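Local coordinates for probable leucine/isoleucine/valine-binding protein (Rhodopirellula baltica, PDB 4KV7), which probably binds leucine, isoleucine, valine or a related small ligand as a periplasmic component of an ABC-type uptake system, although its function has not been established, at residues I41-E47 with G306-R311; K51-P55 with V314-T318; M77-T81 with I104-T110; G94-I99 with F116-L122. The protein carries 1 engineered substitution. All coordinates share one frame; numbering follows the deposited sequence.

From the N terminus, helix 31-50 supplies the first half of contact 1, and the loop that follows it the first half of contact 2. Both find their partners about 259 residues later on helix 301-319, so the two contacts cross, with centres about 11 Å apart, and bring this late helix back to the first lobe. Contacts 3 and 4 nest inside the loops closed by that pair. Contact 3 closes a loop of 22 residues, joining the end of helix 70-81 to that of helix 95-107 and the turn after it; contact 4 closes one of 16, from the start of helix 95-107 to the loop after strand 112-113. They cross too, sharing helix 95-107.

Contact 1 (I41-E47 with G306-R311); sequences ILAAFDE and GYIVGR
Glu47 and Tyr307 each carry CG anti to the backbone N (chi1 175° in Glu47), which swings the two side chains toward one another until they meet at roughly a right angle, carboxylate and ring planes 22° apart. Tyr307 OH donates to the syn lone pair of Glu47 OE1 over 2.6 Å, and accepts from Arg311 NH1 at 2.9 Å. The phenol oxygen bridges acid and base, whose charged atoms stay apart, Glu47 OE1 to Arg311 NH1 being 4.5 Å. Glu47 OE2 pairs with Lys51, and Arg311 with Glu285. Helices 31-50 and 301-319 run in broadly the same direction here, the segments inclined at 43° with axes 7.3 Å apart, a pairing consistent with the first lobe of a type I periplasmic-binding-protein fold. Small residues permit that approach: Ala44 CB rests 3.8 Å from Gly310 CA, where any CB on Gly310 would collide with it. A phenylalanine in place of Tyr307 would keep the ring near Ala44 but would probably deprive Glu47 OE1 of its donor and Arg311 NH1 of one acceptor. At the N-terminal end of both segments, Ile41 CD1 reaches Gly306 O at 3.2 Å and Val309 CG1 at 3.6 Å.

Contact 2 (K51-P55 with V314-T318); sequences KNHLP and VKAVT
Leu54 lies against Val317 and Thr318 on the close side of this contact, while His53 marks its loose border. Two conformers of Leu54 were modelled; in the one described, CD2 sits 3.4 Å from Thr318 OG1 and 3.9 Å from Val317 CG1, the leucine and valine side chains crossing at about a right angle. In the same conformer CD1 approaches Val314 CG1 less closely, at 4.4 Å. With CG beside its own backbone N (chi1 -62°), Leu54 turns its branched end in toward the helix. The chain gets there by leaving helix 31-50 through a Schellman motif, in which Asn52, at positive phi (56°), is the C-prime residue; the loop then leads on to strand 57-65. On the loose side, His53 brings CB to 4.3 Å from Val314 CG1, but its ring heads away from the helix. His53 O is 3.8 Å from Thr318 OG1, too far for a hydrogen bond; the threonine hydroxyl instead donates back to Val314 O at 2.9 Å from above the carbonyl plane. That oxygen also accepts from Thr318 N, so two donors grip it. Thr318 is exposed, whereas Val317 touches Ile324; Ala316 packs on helix 326-335.

Contact 3 (M77-T81 with I104-T110); sequences MHRLT and IAQQTKT
Ile104 reaches over the imidazole of His78 at about a right angle, setting CD1 above one ring face: CD1 is 3.9 Å from the ring centroid and 23° off the normal, the geometry of a CH-pi contact. The same methyl touches Met77 CB at 3.8 Å, so Ile104 sits between two consecutive side chains of helix 70-81. Met77 is a selenomethionine whose chain bends at both chi2 and chi3, and its CE ends 4.1 Å from Ala105 CB. One turn on, Thr81 and Thr108 also cross at about a right angle. Thr81 turns OG1 into the position between its backbone N and carbonyl carbon (chi1 57°), from which it donates to Met77 O at 2.8 Å; Thr81 N reaches that carbonyl oxygen from the opposite face of its plane. This rotation presents CG2 to the other segment, 3.5 Å from Thr108 OG1 and 3.7 Å from Thr110 OG1. Those two hydroxyls are themselves bonded, Thr110 OG1 donating to Thr108 OG1 at 2.8 Å. Replacing Thr81 by alanine would probably open a gap beside the Thr108-Thr110 pair and leave Met77 O with one donor fewer. Arg326 spans the helix ends, donating to Thr81 O and more weakly to Thr108 O. Met77 and Thr110 both rest on Val89 of strand 89-90. Lys109, at positive phi, closes helix 95-107 in a Schellman motif that returns the chain to strand 112-113, completing a beta-alpha-beta crossover between parallel strands, with helix 70-81 packed alongside.

Contact 4 (G94-I99 with F116-L122); sequences GTPTAI and FTGASAL. With FMT (formic acid), chain B.
Thr95 and Thr117 cross at about a right angle and join hydroxyl to hydroxyl beside a bound formate. Thr117 OG1 donates to Thr95 OG1 at 2.7 Å, and Thr95 OG1 donates in turn to formate O1 at 2.6 Å. The other formate oxygen, O2, accepts from Thr95 N over 2.8 Å in a fairly straight bond (163°), so one residue holds both oxygens; Tyr68 and Tyr138 add their hydroxyls. Behind this first shell, Thr117 is fixed by an ST turn, its OG1 accepting from Ala119 N at 3.0 Å. Having OG1 anti to the backbone N (chi1 156°) lets Thr117 serve both partners while CG2 packs 3.4 Å from Gly94 O. Ala119 CB closes over Thr95 CG2 at 3.5 Å. Gly94, the N-cap residue, binds Phe116 O through its N at 2.9 Å, and its backbone angles call for glycine, since a CB would jam against the preceding carbonyl. Farther out, Ala98 CB meets Leu122 CD1 at 4.0 Å, and Arg123 bonds to Thr117 O and Ala119 O. Thr95 N, at the N terminus of helix 95-107, would be expected to favour a negatively charged partner. A carboxylate held by a hydroxyl and a backbone N-H at a helix N terminus is consistent with the ligand cleft of leucine-binding proteins; the formate, probably from the crystallisation liquor, may mark where the carboxylate of an amino-acid ligand would sit.

Contact 1 (I41-E47 with G306-R311)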
loop_
_atom_site.group_PDB
_atom_site.type_symbol
_atom_site.label_atom_id
_atom_site.label_comp_id
_atom_site.label_asym_id
_atom_site.label_seq_id
_atom_site.Cartn_x
_atom_site.Cartn_y
_atom_site.Cartn_z
ATOM N N ILE A 41 11.841 3.270 -2.388
ATOM C CA ILE A 41 12.580 3.987 -1.355
ATOM C C ILE A 41 14.040 4.176 -1.772
ATOM O O ILE A 41 14.606 5.268 -1.647
ATOM C CB ILE A 41 12.500 3.239 -0.002
ATOM C CG1 ILE A 41 11.084 3.315 0.568
ATOM C CG2 ILE A 41 13.531 3.784 0.994
ATOM C CD1 ILE A 41 10.789 4.611 1.261
ATOM N N LEU A 42 14.661 3.114 -2.269
ATOM C CA LEU A 42 16.060 3.212 -2.654
ATOM C C LEU A 42 16.274 4.139 -3.840
ATOM O O LEU A 42 17.292 4.822 -3.916
ATOM C CB LEU A 42 16.645 1.829 -2.929
ATOM C CG LEU A 42 16.808 0.932 -1.698
ATOM C CD1 LEU A 42 17.288 -0.452 -2.101
ATOM C CD2 LEU A 42 17.771 1.557 -0.684
ATOM N N ALA A 43 15.313 4.192 -4.757
ATOM C CA ALA A 43 15.421 5.123 -5.875
ATOM C C ALA A 43 15.353 6.566 -5.364
ATOM O O ALA A 43 16.087 7.441 -5.835
ATOM C CB ALA A 43 14.337 4.867 -6.903
ATOM N N ALA A 44 14.476 6.808 -4.389
ATOM C CA ALA A 44 14.400 8.130 -3.758
ATOM C C ALA A 44 15.714 8.469 -3.050
ATOM O O ALA A 44 16.209 9.589 -3.137
ATOM C CB ALA A 44 13.232 8.204 -2.788
ATOM N N PHE A 45 16.282 7.497 -2.342
ATOM C CA PHE A 45 17.538 7.747 -1.641
ATOM C C PHE A 45 18.668 7.997 -2.640
ATOM O O PHE A 45 19.507 8.857 -2.418
ATOM C CB PHE A 45 17.901 6.572 -0.728
ATOM C CG PHE A 45 17.087 6.480 0.548
ATOM C CD1 PHE A 45 16.022 7.339 0.810
ATOM C CD2 PHE A 45 17.406 5.507 1.494
ATOM C CE1 PHE A 45 15.307 7.230 2.003
ATOM C CE2 PHE A 45 16.694 5.401 2.674
ATOM C CZ PHE A 45 15.643 6.257 2.925
ATOM N N ASP A 46 18.681 7.240 -3.738
ATOM C CA ASP A 46 19.664 7.423 -4.806
ATOM C C ASP A 46 19.613 8.832 -5.385
ATOM O O ASP A 46 20.644 9.478 -5.600
ATOM C CB ASP A 46 19.417 6.387 -5.908
ATOM C CG ASP A 46 20.516 6.356 -6.942
ATOM O OD1 ASP A 46 21.649 5.973 -6.579
ATOM O OD2 ASP A 46 20.252 6.703 -8.115
ATOM N N GLU A 47 18.396 9.302 -5.633
ATOM C CA GLU A 47 18.191 10.639 -6.158
ATOM C C GLU A 47 18.660 11.704 -5.172
ATOM O O GLU A 47 19.301 12.687 -5.563
ATOM C CB GLU A 47 16.716 10.856 -6.482
ATOM C CG GLU A 47 16.423 12.273 -6.918
ATOM C CD GLU A 47 14.951 12.532 -7.136
ATOM O OE1 GLU A 47 14.141 11.820 -6.522
ATOM O OE2 GLU A 47 14.614 13.446 -7.920
ATOM N N GLY A 306 6.599 3.733 -2.801
ATOM C CA GLY A 306 7.842 3.731 -2.048
ATOM C C GLY A 306 8.658 4.990 -2.300
ATOM O O GLY A 306 9.232 5.587 -1.380
ATOM N N TYR A 307 8.699 5.414 -3.557
ATOM C CA TYR A 307 9.387 6.637 -3.933
ATOM C C TYR A 307 8.785 7.859 -3.238
ATOM O O TYR A 307 9.508 8.720 -2.739
ATOM C CB TYR A 307 9.386 6.795 -5.458
ATOM C CG TYR A 307 9.994 8.090 -5.923
ATOM C CD1 TYR A 307 11.372 8.238 -6.011
ATOM C CD2 TYR A 307 9.191 9.174 -6.263
ATOM C CE1 TYR A 307 11.931 9.433 -6.426
ATOM C CE2 TYR A 307 9.742 10.364 -6.686
ATOM C CZ TYR A 307 11.106 10.492 -6.755
ATOM O OH TYR A 307 11.613 11.701 -7.176
ATOM N N ILE A 308 7.459 7.943 -3.210
ATOM C CA ILE A 308 6.760 9.029 -2.520
ATOM C C ILE A 308 7.101 9.051 -1.032
ATOM O O ILE A 308 7.407 10.110 -0.475
ATOM C CB ILE A 308 5.244 8.917 -2.723
ATOM C CG1 ILE A 308 4.909 9.291 -4.163
ATOM C CG2 ILE A 308 4.485 9.801 -1.726
ATOM C CD1 ILE A 308 3.521 8.898 -4.623
ATOM N N VAL A 309 7.077 7.886 -0.401
ATOM C CA VAL A 309 7.469 7.776 0.994
ATOM C C VAL A 309 8.904 8.283 1.203
ATOM O O VAL A 309 9.165 9.072 2.119
ATOM C CB VAL A 309 7.274 6.332 1.485
ATOM C CG1 VAL A 309 7.895 6.132 2.852
ATOM C CG2 VAL A 309 5.794 5.999 1.532
ATOM N N GLY A 310 9.832 7.840 0.356
ATOM C CA GLY A 310 11.206 8.302 0.436
ATOM C C GLY A 310 11.317 9.809 0.258
ATOM O O GLY A 310 12.059 10.476 0.993
ATOM N N ARG A 311 10.587 10.356 -0.712
ATOM C CA ARG A 311 10.599 11.797 -0.959
ATOM C C ARG A 311 10.106 12.587 0.248
ATOM O O ARG A 311 10.693 13.600 0.615
ATOM C CB ARG A 311 9.752 12.151 -2.188
ATOM C CG ARG A 311 10.408 11.887 -3.542
ATOM C CD ARG A 311 11.492 12.906 -3.856
ATOM N NE ARG A 311 10.936 14.253 -3.921
ATOM C CZ ARG A 311 10.377 14.784 -5.006
ATOM N NH1 ARG A 311 10.317 14.093 -6.140
ATOM N NH2 ARG A 311 9.892 16.020 -4.967
#

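Contact 2 (K51-P55 with V314-T318)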
loop_
_atom_site.group_PDB
_atom_site.type_symbol
_atom_site.label_atom_id
_atom_site.label_comp_id
_atom_site.label_asym_id
_atom_site.label_seq_id
_atom_site.Cartn_x
_atom_site.Cartn_y
_atom_site.Cartn_z
ATOM N N LYS A 51 21.558 14.446 -6.091
ATOM C CA LYS A 51 21.239 15.865 -6.160
ATOM C C LYS A 51 21.682 16.642 -4.923
ATOM O O LYS A 51 21.350 17.822 -4.768
ATOM C CB LYS A 51 19.743 16.054 -6.416
ATOM C CG LYS A 51 19.299 15.459 -7.738
ATOM C CD LYS A 51 17.825 15.676 -8.006
ATOM C CE LYS A 51 17.416 14.991 -9.304
ATOM N NZ LYS A 51 15.962 15.126 -9.564
ATOM N N ASN A 52 22.433 15.972 -4.050
ATOM C CA ASN A 52 22.981 16.599 -2.847
ATOM C C ASN A 52 21.901 17.231 -1.974
ATOM O O ASN A 52 22.074 18.324 -1.446
ATOM C CB ASN A 52 24.058 17.634 -3.203
ATOM C CG ASN A 52 24.968 17.952 -2.031
ATOM O OD1 ASN A 52 25.251 17.089 -1.201
ATOM N ND2 ASN A 52 25.428 19.195 -1.956
ATOM N N HIS A 53 20.783 16.530 -1.825
ATOM C CA HIS A 53 19.674 17.041 -1.030
ATOM C C HIS A 53 19.998 17.058 0.459
ATOM O O HIS A 53 19.449 17.869 1.206
ATOM C CB HIS A 53 18.400 16.242 -1.301
ATOM C CG HIS A 53 17.779 16.535 -2.632
ATOM N ND1 HIS A 53 16.778 15.757 -3.174
ATOM C CD2 HIS A 53 18.018 17.521 -3.527
ATOM C CE1 HIS A 53 16.428 16.255 -4.347
ATOM N NE2 HIS A 53 17.163 17.326 -4.583
ATOM N N LEU A 54 20.886 16.159 0.883
ATOM C CA LEU A 54 21.312 16.094 2.276
ATOM C C LEU A 54 22.832 16.119 2.353
ATOM O O LEU A 54 23.461 15.077 2.531
ATOM C CB LEU A 54 20.774 14.825 2.943
ATOM C CG LEU A 54 19.251 14.688 3.019
ATOM C CD1 LEU A 54 18.861 13.295 3.484
ATOM C CD2 LEU A 54 18.648 15.739 3.936
ATOM N N PRO A 55 23.425 17.311 2.211
ATOM C CA PRO A 55 24.886 17.417 2.218
ATOM C C PRO A 55 25.485 16.812 3.486
ATOM O O PRO A 55 24.928 16.989 4.568
ATOM C CB PRO A 55 25.128 18.933 2.168
ATOM C CG PRO A 55 23.881 19.496 1.561
ATOM C CD PRO A 55 22.776 18.629 2.078
ATOM N N VAL A 314 12.740 12.402 3.085
ATOM C CA VAL A 314 13.865 13.288 2.807
ATOM C C VAL A 314 13.489 14.752 3.023
ATOM O O VAL A 314 14.253 15.506 3.626
ATOM C CB VAL A 314 14.429 13.040 1.384
ATOM C CG1 VAL A 314 15.382 14.152 0.969
ATOM C CG2 VAL A 314 15.113 11.668 1.314
ATOM N N LYS A 315 12.312 15.150 2.550
ATOM C CA LYS A 315 11.823 16.502 2.791
ATOM C C LYS A 315 11.784 16.819 4.289
ATOM O O LYS A 315 12.253 17.875 4.722
ATOM C CB LYS A 315 10.439 16.684 2.159
ATOM C CG LYS A 315 9.857 18.092 2.295
ATOM C CD LYS A 315 8.549 18.214 1.513
ATOM C CE LYS A 315 7.937 19.602 1.604
ATOM N NZ LYS A 315 8.688 20.582 0.763
ATOM N N ALA A 316 11.253 15.900 5.088
ATOM C CA ALA A 316 11.224 16.103 6.533
ATOM C C ALA A 316 12.634 16.206 7.113
ATOM O O ALA A 316 12.921 17.099 7.909
ATOM C CB ALA A 316 10.438 14.988 7.223
ATOM N N VAL A 317 13.519 15.298 6.722
ATOM C CA VAL A 317 14.881 15.319 7.252
ATOM C C VAL A 317 15.605 16.624 6.901
ATOM O O VAL A 317 16.310 17.193 7.738
ATOM C CB VAL A 317 15.688 14.085 6.796
ATOM C CG1 VAL A 317 17.148 14.213 7.203
ATOM C CG2 VAL A 317 15.078 12.816 7.383
ATOM N N THR A 318 15.390 17.125 5.684
ATOM C CA THR A 318 16.022 18.368 5.228
ATOM C C THR A 318 15.670 19.551 6.129
ATOM O O THR A 318 16.467 20.480 6.305
ATOM C CB THR A 318 15.606 18.701 3.770
ATOM O OG1 THR A 318 16.035 17.651 2.897
ATOM C CG2 THR A 318 16.223 20.008 3.300
#

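Contact 3 (M77-T81 with I104-T110)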
loop_
_atom_site.group_PDB
_atom_site.type_symbol
_atom_site.label_atom_id
_atom_site.label_comp_id
_atom_site.label_asym_id
_atom_site.label_seq_id
_atom_site.Cartn_x
_atom_site.Cartn_y
_atom_site.Cartn_z
HETATM N N MSE A 77 11.864 -6.452 13.891
HETATM C CA MSE A 77 11.631 -5.137 14.474
HETATM C C MSE A 77 12.482 -4.922 15.719
HETATM O O MSE A 77 12.971 -3.820 15.961
HETATM C CB MSE A 77 10.153 -4.933 14.790
HETATM C CG MSE A 77 9.291 -4.760 13.533
HETATM SE SE MSE A 77 9.628 -3.081 12.591
HETATM C CE MSE A 77 9.175 -1.885 14.101
ATOM N N HIS A 78 12.658 -5.971 16.514
ATOM C CA HIS A 78 13.536 -5.865 17.669
ATOM C C HIS A 78 14.966 -5.562 17.221
ATOM O O HIS A 78 15.627 -4.709 17.802
ATOM C CB HIS A 78 13.468 -7.125 18.534
ATOM C CG HIS A 78 12.216 -7.219 19.351
ATOM N ND1 HIS A 78 11.889 -6.285 20.312
ATOM C CD2 HIS A 78 11.210 -8.123 19.347
ATOM C CE1 HIS A 78 10.735 -6.612 20.865
ATOM N NE2 HIS A 78 10.306 -7.728 20.304
ATOM N N ARG A 79 15.428 -6.233 16.170
ATOM C CA ARG A 79 16.781 -5.994 15.679
ATOM C C ARG A 79 16.935 -4.582 15.115
ATOM O O ARG A 79 17.935 -3.910 15.378
ATOM C CB ARG A 79 17.193 -7.053 14.646
ATOM C CG ARG A 79 17.348 -8.460 15.224
ATOM C CD ARG A 79 18.437 -9.276 14.520
ATOM N NE ARG A 79 18.226 -9.366 13.075
ATOM C CZ ARG A 79 17.450 -10.267 12.482
ATOM N NH1 ARG A 79 16.788 -11.160 13.208
ATOM N NH2 ARG A 79 17.326 -10.271 11.161
ATOM N N LEU A 80 15.943 -4.123 14.359
ATOM C CA LEU A 80 16.007 -2.798 13.753
ATOM C C LEU A 80 16.034 -1.698 14.809
ATOM O O LEU A 80 16.792 -0.736 14.691
ATOM C CB LEU A 80 14.827 -2.576 12.798
ATOM C CG LEU A 80 14.856 -3.422 11.526
ATOM C CD1 LEU A 80 13.522 -3.316 10.814
ATOM C CD2 LEU A 80 15.992 -2.978 10.626
ATOM N N THR A 81 15.211 -1.839 15.844
ATOM C CA THR A 81 15.091 -0.786 16.853
ATOM C C THR A 81 16.169 -0.875 17.931
ATOM O O THR A 81 16.577 0.142 18.494
ATOM C CB THR A 81 13.701 -0.777 17.520
ATOM O OG1 THR A 81 13.437 -2.057 18.107
ATOM C CG2 THR A 81 12.620 -0.449 16.498
ATOM N N ILE A 104 6.303 -2.437 19.033
ATOM C CA ILE A 104 7.753 -2.393 19.174
ATOM C C ILE A 104 8.275 -1.003 18.800
ATOM O O ILE A 104 9.125 -0.445 19.490
ATOM C CB ILE A 104 8.421 -3.509 18.349
ATOM C CG1 ILE A 104 7.924 -4.874 18.839
ATOM C CG2 ILE A 104 9.935 -3.420 18.462
ATOM C CD1 ILE A 104 8.245 -6.040 17.920
ATOM N N ALA A 105 7.741 -0.430 17.726
ATOM C CA ALA A 105 8.074 0.942 17.355
ATOM C C ALA A 105 7.666 1.914 18.458
ATOM O O ALA A 105 8.438 2.801 18.829
ATOM C CB ALA A 105 7.422 1.315 16.034
ATOM N N GLN A 106 6.467 1.737 19.004
ATOM C CA GLN A 106 5.982 2.616 20.062
ATOM C C GLN A 106 6.847 2.563 21.313
ATOM O O GLN A 106 7.207 3.601 21.871
ATOM C CB GLN A 106 4.539 2.277 20.417
ATOM C CG GLN A 106 3.554 2.666 19.338
ATOM C CD GLN A 106 2.169 2.145 19.619
ATOM O OE1 GLN A 106 1.992 1.196 20.379
ATOM N NE2 GLN A 106 1.178 2.759 19.008
ATOM N N GLN A 107 7.194 1.357 21.755
ATOM C CA GLN A 107 7.961 1.228 22.988
ATOM C C GLN A 107 9.381 1.766 22.852
ATOM O O GLN A 107 9.976 2.194 23.833
ATOM C CB GLN A 107 7.925 -0.202 23.548
ATOM C CG GLN A 107 8.505 -1.292 22.675
ATOM C CD GLN A 107 7.918 -2.657 23.015
ATOM O OE1 GLN A 107 6.824 -2.750 23.574
ATOM N NE2 GLN A 107 8.643 -3.720 22.678
ATOM N N THR A 108 9.899 1.785 21.628
ATOM C CA THR A 108 11.228 2.335 21.385
ATOM C C THR A 108 11.172 3.765 20.851
ATOM O O THR A 108 12.209 4.353 20.534
ATOM C CB THR A 108 12.036 1.462 20.411
ATOM O OG1 THR A 108 11.337 1.361 19.166
ATOM C CG2 THR A 108 12.244 0.068 20.989
ATOM N N LYS A 109 9.959 4.310 20.766
ATOM C CA LYS A 109 9.732 5.675 20.280
ATOM C C LYS A 109 10.317 5.891 18.882
ATOM O O LYS A 109 10.890 6.938 18.583
ATOM C CB LYS A 109 10.253 6.704 21.290
ATOM C CG LYS A 109 9.581 6.571 22.642
ATOM C CD LYS A 109 9.982 7.687 23.586
ATOM C CE LYS A 109 9.340 7.500 24.958
ATOM N NZ LYS A 109 7.859 7.651 24.914
ATOM N N THR A 110 10.161 4.882 18.036
ATOM C CA THR A 110 10.693 4.913 16.681
ATOM C C THR A 110 9.568 5.234 15.705
ATOM O O THR A 110 8.582 4.501 15.651
ATOM C CB THR A 110 11.277 3.539 16.291
ATOM O OG1 THR A 110 12.273 3.138 17.241
ATOM C CG2 THR A 110 11.898 3.583 14.903
#

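Contact 4 (G94-I99 with F116-L122)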
loop_
_atom_site.group_PDB
_atom_site.type_symbol
_atom_site.label_atom_id
_atom_site.label_comp_id
_atom_site.label_asym_id
_atom_site.label_seq_id
_atom_site.Cartn_x
_atom_site.Cartn_y
_atom_site.Cartn_z
ATOM N N GLY A 94 2.127 -4.486 5.007
ATOM C CA GLY A 94 1.101 -5.364 5.541
ATOM C C GLY A 94 0.435 -4.976 6.843
ATOM O O GLY A 94 0.992 -4.256 7.671
ATOM N N THR A 95 -0.776 -5.492 7.017
ATOM C CA THR A 95 -1.593 -5.226 8.195
ATOM C C THR A 95 -1.295 -6.144 9.390
ATOM O O THR A 95 -0.969 -5.641 10.465
ATOM C CB THR A 95 -3.093 -5.225 7.824
ATOM O OG1 THR A 95 -3.343 -4.170 6.880
ATOM C CG2 THR A 95 -3.968 -5.053 9.050
ATOM N N PRO A 96 -1.388 -7.479 9.219
ATOM C CA PRO A 96 -1.047 -8.297 10.389
ATOM C C PRO A 96 0.411 -8.110 10.829
ATOM O O PRO A 96 0.709 -8.197 12.025
ATOM C CB PRO A 96 -1.310 -9.733 9.909
ATOM C CG PRO A 96 -1.313 -9.643 8.392
ATOM C CD PRO A 96 -1.880 -8.303 8.097
ATOM N N THR A 97 1.295 -7.843 9.876
ATOM C CA THR A 97 2.682 -7.519 10.190
ATOM C C THR A 97 2.771 -6.186 10.957
ATOM O O THR A 97 3.423 -6.115 12.005
ATOM C CB THR A 97 3.510 -7.475 8.922
ATOM O OG1 THR A 97 2.796 -6.661 7.986
ATOM C CG2 THR A 97 3.710 -8.880 8.338
ATOM N N ALA A 98 2.107 -5.135 10.476
ATOM C CA ALA A 98 2.108 -3.851 11.187
ATOM C C ALA A 98 1.557 -3.986 12.601
ATOM O O ALA A 98 2.050 -3.348 13.531
ATOM C CB ALA A 98 1.322 -2.794 10.420
ATOM N N ILE A 99 0.528 -4.801 12.776
ATOM C CA ILE A 99 -0.075 -4.945 14.090
ATOM C C ILE A 99 0.934 -5.531 15.094
ATOM O O ILE A 99 0.957 -5.148 16.269
ATOM C CB ILE A 99 -1.400 -5.717 13.991
ATOM C CG1 ILE A 99 -2.459 -4.807 13.354
ATOM C CG2 ILE A 99 -1.847 -6.210 15.356
ATOM C CD1 ILE A 99 -3.707 -5.527 12.893
ATOM N N PHE A 116 3.037 0.279 3.946
ATOM C CA PHE A 116 2.217 -0.172 2.820
ATOM C C PHE A 116 1.069 -1.009 3.378
ATOM O O PHE A 116 1.117 -2.239 3.427
ATOM C CB PHE A 116 3.115 -0.942 1.841
ATOM C CG PHE A 116 2.451 -1.364 0.544
ATOM C CD1 PHE A 116 1.862 -2.611 0.417
ATOM C CD2 PHE A 116 2.485 -0.538 -0.572
ATOM C CE1 PHE A 116 1.296 -3.014 -0.778
ATOM C CE2 PHE A 116 1.913 -0.942 -1.780
ATOM C CZ PHE A 116 1.318 -2.179 -1.877
ATOM N N THR A 117 0.060 -0.292 3.857
ATOM C CA THR A 117 -1.149 -0.883 4.422
ATOM C C THR A 117 -2.129 0.236 4.715
ATOM O O THR A 117 -1.770 1.239 5.335
ATOM C CB THR A 117 -0.938 -1.699 5.744
ATOM O OG1 THR A 117 -2.180 -1.720 6.468
ATOM C CG2 THR A 117 0.160 -1.105 6.621
ATOM N N GLY A 118 -3.368 0.065 4.265
ATOM C CA GLY A 118 -4.432 1.011 4.528
ATOM C C GLY A 118 -5.270 0.715 5.751
ATOM O O GLY A 118 -6.363 1.257 5.871
ATOM N N ALA A 119 -4.765 -0.115 6.660
ATOM C CA ALA A 119 -5.594 -0.584 7.756
ATOM C C ALA A 119 -5.964 0.518 8.732
ATOM O O ALA A 119 -5.166 1.409 9.050
ATOM C CB ALA A 119 -4.906 -1.708 8.492
ATOM N N SER A 120 -7.166 0.406 9.256
ATOM C CA SER A 120 -7.638 1.371 10.222
ATOM C C SER A 120 -6.822 1.322 11.514
ATOM O O SER A 120 -6.767 2.323 12.229
ATOM C CB SER A 120 -9.122 1.151 10.498
ATOM O OG SER A 120 -9.362 -0.094 11.126
ATOM N N ALA A 121 -6.185 0.191 11.808
ATOM C CA ALA A 121 -5.360 0.078 13.013
ATOM C C ALA A 121 -4.228 1.109 13.051
ATOM O O ALA A 121 -3.789 1.511 14.131
ATOM C CB ALA A 121 -4.803 -1.331 13.150
ATOM N N LEU A 122 -3.765 1.539 11.884
ATOM C CA LEU A 122 -2.698 2.534 11.806
ATOM C C LEU A 122 -3.231 3.963 11.852
ATOM O O LEU A 122 -2.449 4.918 11.801
ATOM C CB LEU A 122 -1.894 2.357 10.523
ATOM C CG LEU A 122 -0.978 1.136 10.471
ATOM C CD1 LEU A 122 -1.713 -0.138 10.077
ATOM C CD2 LEU A 122 0.134 1.378 9.487
HETATM C C FMT B . -2.423 -5.841 4.060
HETATM O O1 FMT B . -2.735 -4.695 4.415
HETATM O O2 FMT B . -1.931 -6.709 4.793
#